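Local coordinates for tryptophan halogenase superfamily (Brevundimonas sp. BAL3, PDB 6FRL), which probably uses reduced flavin to halogenate aromatic substrates, with bromination preferred over chlorination, at residues A474-A477 with R478-E482; D462-D465 with P466-A470; D128-L132 with A133-L137. One frame throughout, in Å; residues are numbered along the deposited sequence.

Overall arrangement
Following the chain from the N terminus, contact 3 (128-137) comes first, a 3-10 turn in the connection between helices 116-125 and 137-143. More than three hundred residues later, contact 2 (462-470) folds the loop that leaves helix 447-456, and contact 1 (474-482) lies just beyond it in helix 473-492. Each closes only a few residues of chain, and the three run in series without nesting or crossing. In space all three pack on helix 116-125. Contact 1 also touches contact 3, where Leu480 packs on Tyr135, whereas contacts 2 and 3 stay about 11 Å apart at their nearest atoms. Contact 2 alone reaches the second subunit.

Contact 1 (A474-A477 with R478-E482); sequences AYLA and RSLAE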
ATOM      1  N   ALA B 474      27.648 -17.766 -16.167  1.00 63.88           N
ATOM      2  CA  ALA B 474      28.849 -16.947 -16.354  1.00 60.36           C
ATOM      3  C   ALA B 474      28.494 -15.464 -16.459  1.00 60.56           C
ATOM      4  O   ALA B 474      29.159 -14.635 -15.819  1.00 62.29           O
ATOM      5  CB  ALA B 474      29.639 -17.401 -17.570  1.00 62.53           C
ATOM      6  N   TYR B 475      27.449 -15.121 -17.223  1.00 58.10           N
ATOM      7  CA  TYR B 475      27.018 -13.709 -17.328  1.00 56.49           C
ATOM      8  C   TYR B 475      26.524 -13.121 -15.997  1.00 57.54           C
ATOM      9  O   TYR B 475      26.818 -11.987 -15.666  1.00 63.72           O
ATOM     10  CB  TYR B 475      25.930 -13.532 -18.383  1.00 51.57           C
ATOM     11  CG  TYR B 475      25.467 -12.100 -18.469  1.00 51.26           C
ATOM     12  CD1 TYR B 475      24.562 -11.578 -17.548  1.00 53.36           C
ATOM     13  CD2 TYR B 475      25.940 -11.249 -19.470  1.00 55.56           C
ATOM     14  CE1 TYR B 475      24.133 -10.251 -17.622  1.00 53.70           C
ATOM     15  CE2 TYR B 475      25.512  -9.925 -19.553  1.00 55.51           C
ATOM     16  CZ  TYR B 475      24.619  -9.434 -18.619  1.00 53.68           C
ATOM     17  OH  TYR B 475      24.213  -8.131 -18.702  1.00 57.56           O
ATOM     18  N   LEU B 476      25.726 -13.894 -15.282  1.00 54.57           N
ATOM     19  CA  LEU B 476      25.203 -13.521 -13.977  1.00 57.95           C
ATOM     20  C   LEU B 476      26.347 -13.265 -13.007  1.00 58.36           C
ATOM     21  O   LEU B 476      26.400 -12.182 -12.397  1.00 64.77           O
ATOM     22  CB  LEU B 476      24.281 -14.638 -13.445  1.00 59.60           C
ATOM     23  CG  LEU B 476      23.663 -14.613 -12.038  1.00 60.75           C
ATOM     24  CD1 LEU B 476      22.797 -13.385 -11.822  1.00 59.92           C
ATOM     25  CD2 LEU B 476      22.930 -15.929 -11.786  1.00 62.09           C
ATOM     26  N   ALA B 477      27.266 -14.235 -12.915  1.00 53.51           N
ATOM     27  CA  ALA B 477      28.407 -14.190 -11.983  1.00 55.11           C
ATOM     28  C   ALA B 477      29.224 -12.901 -12.054  1.00 57.88           C
ATOM     29  O   ALA B 477      29.720 -12.427 -11.019  1.00 53.30           O
ATOM     30  CB  ALA B 477      29.329 -15.380 -12.201  1.00 54.42           C
ATOM     31  N   ARG B 478      29.345 -12.350 -13.270  1.00 59.37           N
ATOM     32  CA  ARG B 478      30.121 -11.131 -13.515  1.00 64.18           C
ATOM     33  C   ARG B 478      29.328  -9.858 -13.291  1.00 56.90           C
ATOM     34  O   ARG B 478      29.899  -8.882 -12.850  1.00 60.76           O
ATOM     35  CB  ARG B 478      30.790 -11.152 -14.919  1.00 69.88           C
ATOM     36  CG  ARG B 478      32.018 -12.072 -14.952  1.00 76.22           C
ATOM     37  CD  ARG B 478      32.931 -11.842 -16.146  1.00 85.21           C
ATOM     38  NE  ARG B 478      32.291 -12.151 -17.435  1.00 93.07           N
ATOM     39  CZ  ARG B 478      32.186 -13.364 -17.996  1.00 85.47           C
ATOM     40  NH1 ARG B 478      32.635 -14.463 -17.380  1.00 81.87           N
ATOM     41  NH2 ARG B 478      31.575 -13.496 -19.178  1.00 83.41           N
ATOM     42  N   SER B 479      28.036  -9.851 -13.594  1.00 51.26           N
ATOM     43  CA  SER B 479      27.153  -8.717 -13.202  1.00 48.78           C
ATOM     44  C   SER B 479      27.138  -8.519 -11.673  1.00 43.77           C
ATOM     45  O   SER B 479      27.197  -7.399 -11.176  1.00 37.93           O
ATOM     46  CB  SER B 479      25.709  -8.885 -13.698  1.00 46.12           C
ATOM     47  OG  SER B 479      25.583 -10.004 -14.541  1.00 51.00           O
ATOM     48  N   LEU B 480      27.073  -9.620 -10.946  1.00 41.67           N
ATOM     49  CA  LEU B 480      27.100  -9.584  -9.494  1.00 41.31           C
ATOM     50  C   LEU B 480      28.462  -9.149  -8.921  1.00 43.10           C
ATOM     51  O   LEU B 480      28.494  -8.444  -7.933  1.00 39.81           O
ATOM     52  CB  LEU B 480      26.655 -10.936  -8.907  1.00 38.68           C
ATOM     53  CG  LEU B 480      25.151 -10.964  -8.531  1.00 39.09           C
ATOM     54  CD1 LEU B 480      24.207 -10.637  -9.693  1.00 38.08           C
ATOM     55  CD2 LEU B 480      24.736 -12.291  -7.951  1.00 39.47           C
ATOM     56  N   ALA B 481      29.566  -9.574  -9.530  1.00 47.40           N
ATOM     57  CA  ALA B 481      30.903  -9.160  -9.064  1.00 45.02           C
ATOM     58  C   ALA B 481      31.142  -7.667  -9.302  1.00 39.06           C
ATOM     59  O   ALA B 481      31.768  -7.014  -8.480  1.00 36.03           O
ATOM     60  CB  ALA B 481      32.017 -10.022  -9.683  1.00 44.81           C
ATOM     61  N   GLU B 482      30.625  -7.138 -10.405  1.00 38.42           N
ATOM     62  CA  GLU B 482      30.638  -5.682 -10.664  1.00 46.16           C
ATOM     63  C   GLU B 482      29.875  -4.849  -9.607  1.00 47.66           C
ATOM     64  O   GLU B 482      30.374  -3.821  -9.145  1.00 52.82           O
ATOM     65  CB  GLU B 482      30.095  -5.426 -12.082  1.00 49.93           C
ATOM     66  CG  GLU B 482      29.979  -3.984 -12.569  1.00 55.32           C
ATOM     67  CD  GLU B 482      29.552  -3.905 -14.056  1.00 63.26           C
ATOM     68  OE1 GLU B 482      29.628  -4.936 -14.774  1.00 65.81           O
ATOM     69  OE2 GLU B 482      29.127  -2.814 -14.534  1.00 67.76           O
TER
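Two donors of one residue grip the carbonyl oxygen of Tyr475: Ser479 N lies 3.2 Å from Tyr475 O, and the hydroxyl Ser479 OG only 2.6 Å from Tyr475 O. They arrive on opposite faces of the carbonyl plane. The hydroxyl gets there by an unusual torsion, with OG almost eclipsing its own backbone N (chi1 -7°), and there it also meets the tyrosine ring obliquely, Ser479 OG standing 3.4 Å from Tyr475 CE1. Serine is small enough to fold its oxygen back onto the preceding turn in this way. With an alanine here, the Tyr475 carbonyl would probably lose the second of its two hydrogen bonds, keeping that from the backbone N, and the ring would lose its polar neighbour. The setting is the first part of the alpha helix 473-492, where carbonyls accept from amides four residues on: the bond from Leu480 N to Leu476 O is 3.0 Å long and nearly straight (167°), while that from Arg478 N to Ala474 O is weak. On the buried side Leu476 and Leu480 run alongside each other in the same direction, with Leu476 CD1 3.8 Å from Leu480 CD1; leucines suit this apolar face, which packs on Tyr119 of helix 116-125 and on Tyr135. On the exposed side the Arg478 chain bends at chi3, bringing one face of its guanidinium over Ala474 O, near the group's rim.

Contact 2 (D462-D465 with P466-A470); sequences DHHD and PAVDA
Two consecutive histidines converge on the carboxylate of Asp469, but they use it differently. His464 NE2 donates to Asp469 OD1 at 2.8 Å with an N-H...O angle of 160°; the oxygen lies in the imidazole plane, yet the donor meets it from above the carboxylate plane, the two planes being 61° apart. His463 instead brings a ring carbon, CE1, to 3.4 Å from Asp469 OD2, which sits at the edge of that ring. The same His463 CE1 lies over one face of the His464 ring, toward its rim, and His463 ND1 donates to His464 O at 2.6 Å, a bond that fixes the rotation of the first imidazole. An aspartate suits this place because positive charge gathers round it: OD1 also pairs with Lys122, and OD2 with Arg10 of the second subunit. Asp465 holds the turn that follows in two ways. Its CG is anti to the backbone N (chi1 -173°), which carries OD1 forward to accept from Ala467 N at 3.2 Å, while Asp465 O accepts from Val468 N at 3.2 Å. Pro466, the second residue of the turn, has no N-H to leave without a partner and a phi of the kind this position needs. The result is an Asx-Pro turn, an Asx turn combined with a type I beta turn, beside a His-carboxylate hydrogen bond at the subunit interface.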
ATOM      1  N   ASP B 462      13.239 -22.816  -1.247  1.00 47.73           N
ATOM      2  CA  ASP B 462      13.668 -24.051  -1.944  1.00 57.93           C
ATOM      3  C   ASP B 462      13.870 -23.691  -3.406  1.00 62.85           C
ATOM      4  O   ASP B 462      14.942 -23.952  -3.952  1.00 69.26           O
ATOM      5  CB  ASP B 462      12.638 -25.220  -1.852  1.00 59.71           C
ATOM      6  CG  ASP B 462      11.501 -24.974  -0.808  1.00 60.62           C
ATOM      7  OD1 ASP B 462      11.842 -24.695   0.360  1.00 53.26           O
ATOM      8  OD2 ASP B 462      10.289 -25.067  -1.170  1.00 61.01           O
ATOM      9  N   HIS B 463      12.845 -23.093  -4.020  1.00 69.19           N
ATOM     10  CA  HIS B 463      12.988 -22.527  -5.367  1.00 81.43           C
ATOM     11  C   HIS B 463      12.715 -21.022  -5.466  1.00 81.04           C
ATOM     12  O   HIS B 463      11.697 -20.463  -4.965  1.00 77.04           O
ATOM     13  CB  HIS B 463      12.240 -23.266  -6.487  1.00 88.61           C
ATOM     14  CG  HIS B 463      13.011 -23.295  -7.778  1.00 96.29           C
ATOM     15  ND1 HIS B 463      12.858 -22.353  -8.775  1.00 97.43           N
ATOM     16  CD2 HIS B 463      13.977 -24.145  -8.212  1.00100.14           C
ATOM     17  CE1 HIS B 463      13.677 -22.634  -9.775  1.00 96.17           C
ATOM     18  NE2 HIS B 463      14.372 -23.711  -9.455  1.00 97.98           N
ATOM     19  N   HIS B 464      13.688 -20.363  -6.094  1.00 75.48           N
ATOM     20  CA  HIS B 464      13.583 -18.979  -6.620  1.00 70.31           C
ATOM     21  C   HIS B 464      12.649 -18.896  -7.870  1.00 64.60           C
ATOM     22  O   HIS B 464      12.125 -19.907  -8.345  1.00 77.56           O
ATOM     23  CB  HIS B 464      15.001 -18.409  -6.914  1.00 64.12           C
ATOM     24  CG  HIS B 464      15.788 -19.178  -7.940  1.00 63.76           C
ATOM     25  ND1 HIS B 464      16.824 -20.024  -7.609  1.00 61.85           N
ATOM     26  CD2 HIS B 464      15.692 -19.211  -9.291  1.00 68.61           C
ATOM     27  CE1 HIS B 464      17.323 -20.557  -8.713  1.00 65.39           C
ATOM     28  NE2 HIS B 464      16.659 -20.074  -9.748  1.00 66.03           N
ATOM     29  N   ASP B 465      12.459 -17.687  -8.392  1.00 54.20           N
ATOM     30  CA  ASP B 465      11.583 -17.394  -9.549  1.00 51.73           C
ATOM     31  C   ASP B 465      12.199 -17.985 -10.846  1.00 49.21           C
ATOM     32  O   ASP B 465      13.308 -17.611 -11.183  1.00 57.83           O
ATOM     33  CB  ASP B 465      11.430 -15.860  -9.635  1.00 48.14           C
ATOM     34  CG  ASP B 465      10.436 -15.396 -10.669  1.00 49.87           C
ATOM     35  OD1 ASP B 465      10.286 -16.011 -11.742  1.00 57.02           O
ATOM     36  OD2 ASP B 465       9.798 -14.355 -10.405  1.00 52.46           O
ATOM     37  N   PRO B 466      11.485 -18.877 -11.589  1.00 50.00           N
ATOM     38  CA  PRO B 466      12.127 -19.595 -12.733  1.00 53.63           C
ATOM     39  C   PRO B 466      12.403 -18.788 -14.003  1.00 57.66           C
ATOM     40  O   PRO B 466      12.993 -19.331 -14.932  1.00 65.82           O
ATOM     41  CB  PRO B 466      11.142 -20.713 -13.065  1.00 49.06           C
ATOM     42  CG  PRO B 466       9.829 -20.151 -12.660  1.00 55.63           C
ATOM     43  CD  PRO B 466      10.055 -19.222 -11.484  1.00 52.11           C
ATOM     44  N   ALA B 467      11.975 -17.523 -14.068  1.00 55.18           N
ATOM     45  CA  ALA B 467      12.369 -16.642 -15.190  1.00 57.54           C
ATOM     46  C   ALA B 467      13.857 -16.259 -15.101  1.00 53.46           C
ATOM     47  O   ALA B 467      14.480 -15.876 -16.094  1.00 50.00           O
ATOM     48  CB  ALA B 467      11.482 -15.405 -15.223  1.00 57.23           C
ATOM     49  N   VAL B 468      14.384 -16.391 -13.889  1.00 49.46           N
ATOM     50  CA  VAL B 468      15.770 -16.109 -13.541  1.00 52.90           C
ATOM     51  C   VAL B 468      16.741 -17.140 -14.091  1.00 53.69           C
ATOM     52  O   VAL B 468      17.846 -16.785 -14.438  1.00 55.47           O
ATOM     53  CB  VAL B 468      15.909 -16.016 -11.996  1.00 52.43           C
ATOM     54  CG1 VAL B 468      17.348 -15.961 -11.537  1.00 55.04           C
ATOM     55  CG2 VAL B 468      15.161 -14.794 -11.482  1.00 55.52           C
ATOM     56  N   ASP B 469      16.342 -18.416 -14.152  1.00 60.60           N
ATOM     57  CA  ASP B 469      17.177 -19.512 -14.736  1.00 56.01           C
ATOM     58  C   ASP B 469      17.373 -19.420 -16.263  1.00 55.65           C
ATOM     59  O   ASP B 469      18.182 -20.148 -16.810  1.00 56.96           O
ATOM     60  CB  ASP B 469      16.602 -20.875 -14.383  1.00 55.63           C
ATOM     61  CG  ASP B 469      16.642 -21.160 -12.883  1.00 63.81           C
ATOM     62  OD1 ASP B 469      17.681 -20.945 -12.227  1.00 62.77           O
ATOM     63  OD2 ASP B 469      15.616 -21.627 -12.351  1.00 77.00           O
ATOM     64  N   ALA B 470      16.633 -18.535 -16.937  1.00 57.89           N
ATOM     65  CA  ALA B 470      16.913 -18.105 -18.326  1.00 59.87           C
ATOM     66  C   ALA B 470      18.302 -17.422 -18.530  1.00 65.92           C
ATOM     67  O   ALA B 470      18.833 -17.388 -19.646  1.00 77.91           O
ATOM     68  CB  ALA B 470      15.797 -17.176 -18.825  1.00 55.51           C
TER

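Contact 3 (D128-L132 with A133-L137); sequences DAAPL and AAYSL
From Pro131 the backbone winds into a 3-10 turn, Ala134 N donating to Pro131 O at 3.1 Å and Tyr135 N to Leu132 O at 3.0 Å, and Ser136 N continues it by donating to Ala133 O. Among the side chains, Tyr135 reaches back as far as Ala130. Its CG stands beside the backbone N (chi1 -55°), which lays the ring back along the turn: Leu132 O lies in the ring plane at its edge, 3.4 Å from Tyr135 CD1, and the ring reaches on until Tyr135 OH is 4.1 Å from Ala130 CB. The hydroxyl is hydrogen-bonded to Arg484 of helix 473-492, and the ring meets those of Phe116 and Trp120, so a tyrosine can fill a buried place while giving its polar end a partner. The small Ala134 has its CB 3.5 Å from Pro131 O and also touches Arg484. Leu132 points away from the residues that follow it and packs on Phe116 and Trp120, and on Leu451 of helix 447-456, an apolar setting that suits a leucine. Ahead of the turn, Asp128 OD1 accepts from Ala130 N at 2.9 Å in an Asx turn just before Pro131. After it, Ser136 OG accepts a hydrogen bond from Ala139 N, capping the first turn of the helix. A 3-10 turn thus runs directly into the serine N-cap of helix 137-143.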
ATOM      1  N   ASP B 128      28.909 -19.865  -5.594  1.00 56.23           N
ATOM      2  CA  ASP B 128      29.252 -18.531  -5.030  1.00 53.65           C
ATOM      3  C   ASP B 128      28.816 -18.351  -3.544  1.00 54.17           C
ATOM      4  O   ASP B 128      27.650 -18.600  -3.183  1.00 50.63           O
ATOM      5  CB  ASP B 128      28.580 -17.436  -5.869  1.00 56.00           C
ATOM      6  CG  ASP B 128      29.112 -16.050  -5.583  1.00 55.68           C
ATOM      7  OD1 ASP B 128      29.615 -15.795  -4.469  1.00 52.08           O
ATOM      8  OD2 ASP B 128      29.035 -15.214  -6.509  1.00 58.16           O
ATOM      9  N   ALA B 129      29.745 -17.884  -2.707  1.00 52.37           N
ATOM     10  CA  ALA B 129      29.513 -17.742  -1.256  1.00 55.26           C
ATOM     11  C   ALA B 129      29.380 -16.278  -0.727  1.00 51.97           C
ATOM     12  O   ALA B 129      29.383 -16.065   0.498  1.00 43.77           O
ATOM     13  CB  ALA B 129      30.623 -18.478  -0.508  1.00 56.23           C
ATOM     14  N   ALA B 130      29.252 -15.299  -1.642  1.00 48.36           N
ATOM     15  CA  ALA B 130      29.154 -13.875  -1.259  1.00 45.35           C
ATOM     16  C   ALA B 130      27.864 -13.554  -0.489  1.00 40.84           C
ATOM     17  O   ALA B 130      26.771 -13.782  -1.012  1.00 37.22           O
ATOM     18  CB  ALA B 130      29.243 -12.972  -2.478  1.00 42.59           C
ATOM     19  N   PRO B 131      27.992 -12.989   0.734  1.00 37.29           N
ATOM     20  CA  PRO B 131      26.792 -12.725   1.519  1.00 34.26           C
ATOM     21  C   PRO B 131      25.851 -11.766   0.795  1.00 33.72           C
ATOM     22  O   PRO B 131      26.289 -10.930  -0.005  1.00 32.32           O
ATOM     23  CB  PRO B 131      27.330 -12.040   2.783  1.00 36.28           C
ATOM     24  CG  PRO B 131      28.822 -12.177   2.754  1.00 37.15           C
ATOM     25  CD  PRO B 131      29.194 -12.357   1.317  1.00 35.82           C
ATOM     26  N   LEU B 132      24.558 -11.890   1.060  1.00 33.92           N
ATOM     27  CA  LEU B 132      23.595 -10.955   0.497  1.00 33.62           C
ATOM     28  C   LEU B 132      23.933  -9.472   0.867  1.00 34.14           C
ATOM     29  O   LEU B 132      23.717  -8.562   0.043  1.00 33.48           O
ATOM     30  CB  LEU B 132      22.193 -11.334   0.945  1.00 32.98           C
ATOM     31  CG  LEU B 132      21.057 -10.429   0.480  1.00 33.10           C
ATOM     32  CD1 LEU B 132      20.747 -10.658  -0.984  1.00 32.56           C
ATOM     33  CD2 LEU B 132      19.859 -10.684   1.365  1.00 36.18           C
ATOM     34  N   ALA B 133      24.473  -9.256   2.071  1.00 32.96           N
ATOM     35  CA  ALA B 133      24.924  -7.932   2.544  1.00 35.74           C
ATOM     36  C   ALA B 133      26.006  -7.216   1.702  1.00 37.83           C
ATOM     37  O   ALA B 133      26.127  -5.986   1.753  1.00 40.52           O
ATOM     38  CB  ALA B 133      25.397  -8.050   3.991  1.00 36.44           C
ATOM     39  N   ALA B 134      26.795  -7.970   0.936  1.00 36.69           N
ATOM     40  CA  ALA B 134      27.718  -7.338   0.010  1.00 38.79           C
ATOM     41  C   ALA B 134      27.028  -6.523  -1.062  1.00 35.32           C
ATOM     42  O   ALA B 134      27.700  -5.784  -1.760  1.00 43.08           O
ATOM     43  CB  ALA B 134      28.618  -8.361  -0.643  1.00 42.12           C
ATOM     44  N   TYR B 135      25.717  -6.660  -1.210  1.00 31.01           N
ATOM     45  CA  TYR B 135      24.969  -5.898  -2.211  1.00 29.72           C
ATOM     46  C   TYR B 135      24.117  -4.777  -1.648  1.00 28.08           C
ATOM     47  O   TYR B 135      23.291  -4.247  -2.370  1.00 26.19           O
ATOM     48  CB  TYR B 135      24.100  -6.824  -3.050  1.00 30.43           C
ATOM     49  CG  TYR B 135      24.876  -7.933  -3.684  1.00 31.55           C
ATOM     50  CD1 TYR B 135      25.063  -9.135  -3.012  1.00 32.70           C
ATOM     51  CD2 TYR B 135      25.420  -7.799  -4.962  1.00 35.07           C
ATOM     52  CE1 TYR B 135      25.798 -10.163  -3.572  1.00 34.44           C
ATOM     53  CE2 TYR B 135      26.159  -8.838  -5.540  1.00 33.87           C
ATOM     54  CZ  TYR B 135      26.326 -10.015  -4.835  1.00 33.24           C
ATOM     55  OH  TYR B 135      27.025 -11.046  -5.390  1.00 37.06           O
ATOM     56  N   SER B 136      24.331  -4.420  -0.374  1.00 29.16           N
ATOM     57  CA  SER B 136      23.714  -3.248   0.277  1.00 27.95           C
ATOM     58  C   SER B 136      24.775  -2.241   0.681  1.00 26.78           C
ATOM     59  O   SER B 136      25.627  -2.536   1.532  1.00 25.36           O
ATOM     60  CB  SER B 136      22.978  -3.663   1.559  1.00 30.08           C
ATOM     61  OG  SER B 136      22.571  -2.520   2.318  1.00 31.24           O
ATOM     62  N   LEU B 137      24.702  -1.049   0.109  1.00 26.45           N
ATOM     63  CA  LEU B 137      25.629   0.027   0.430  1.00 27.25           C
ATOM     64  C   LEU B 137      25.497   0.416   1.888  1.00 29.07           C
ATOM     65  O   LEU B 137      26.500   0.620   2.582  1.00 29.62           O
ATOM     66  CB  LEU B 137      25.398   1.222  -0.483  1.00 27.96           C
ATOM     67  CG  LEU B 137      26.135   2.523  -0.206  1.00 30.57           C
ATOM     68  CD1 LEU B 137      27.633   2.280  -0.142  1.00 32.26           C
ATOM     69  CD2 LEU B 137      25.798   3.554  -1.278  1.00 29.47           C
TER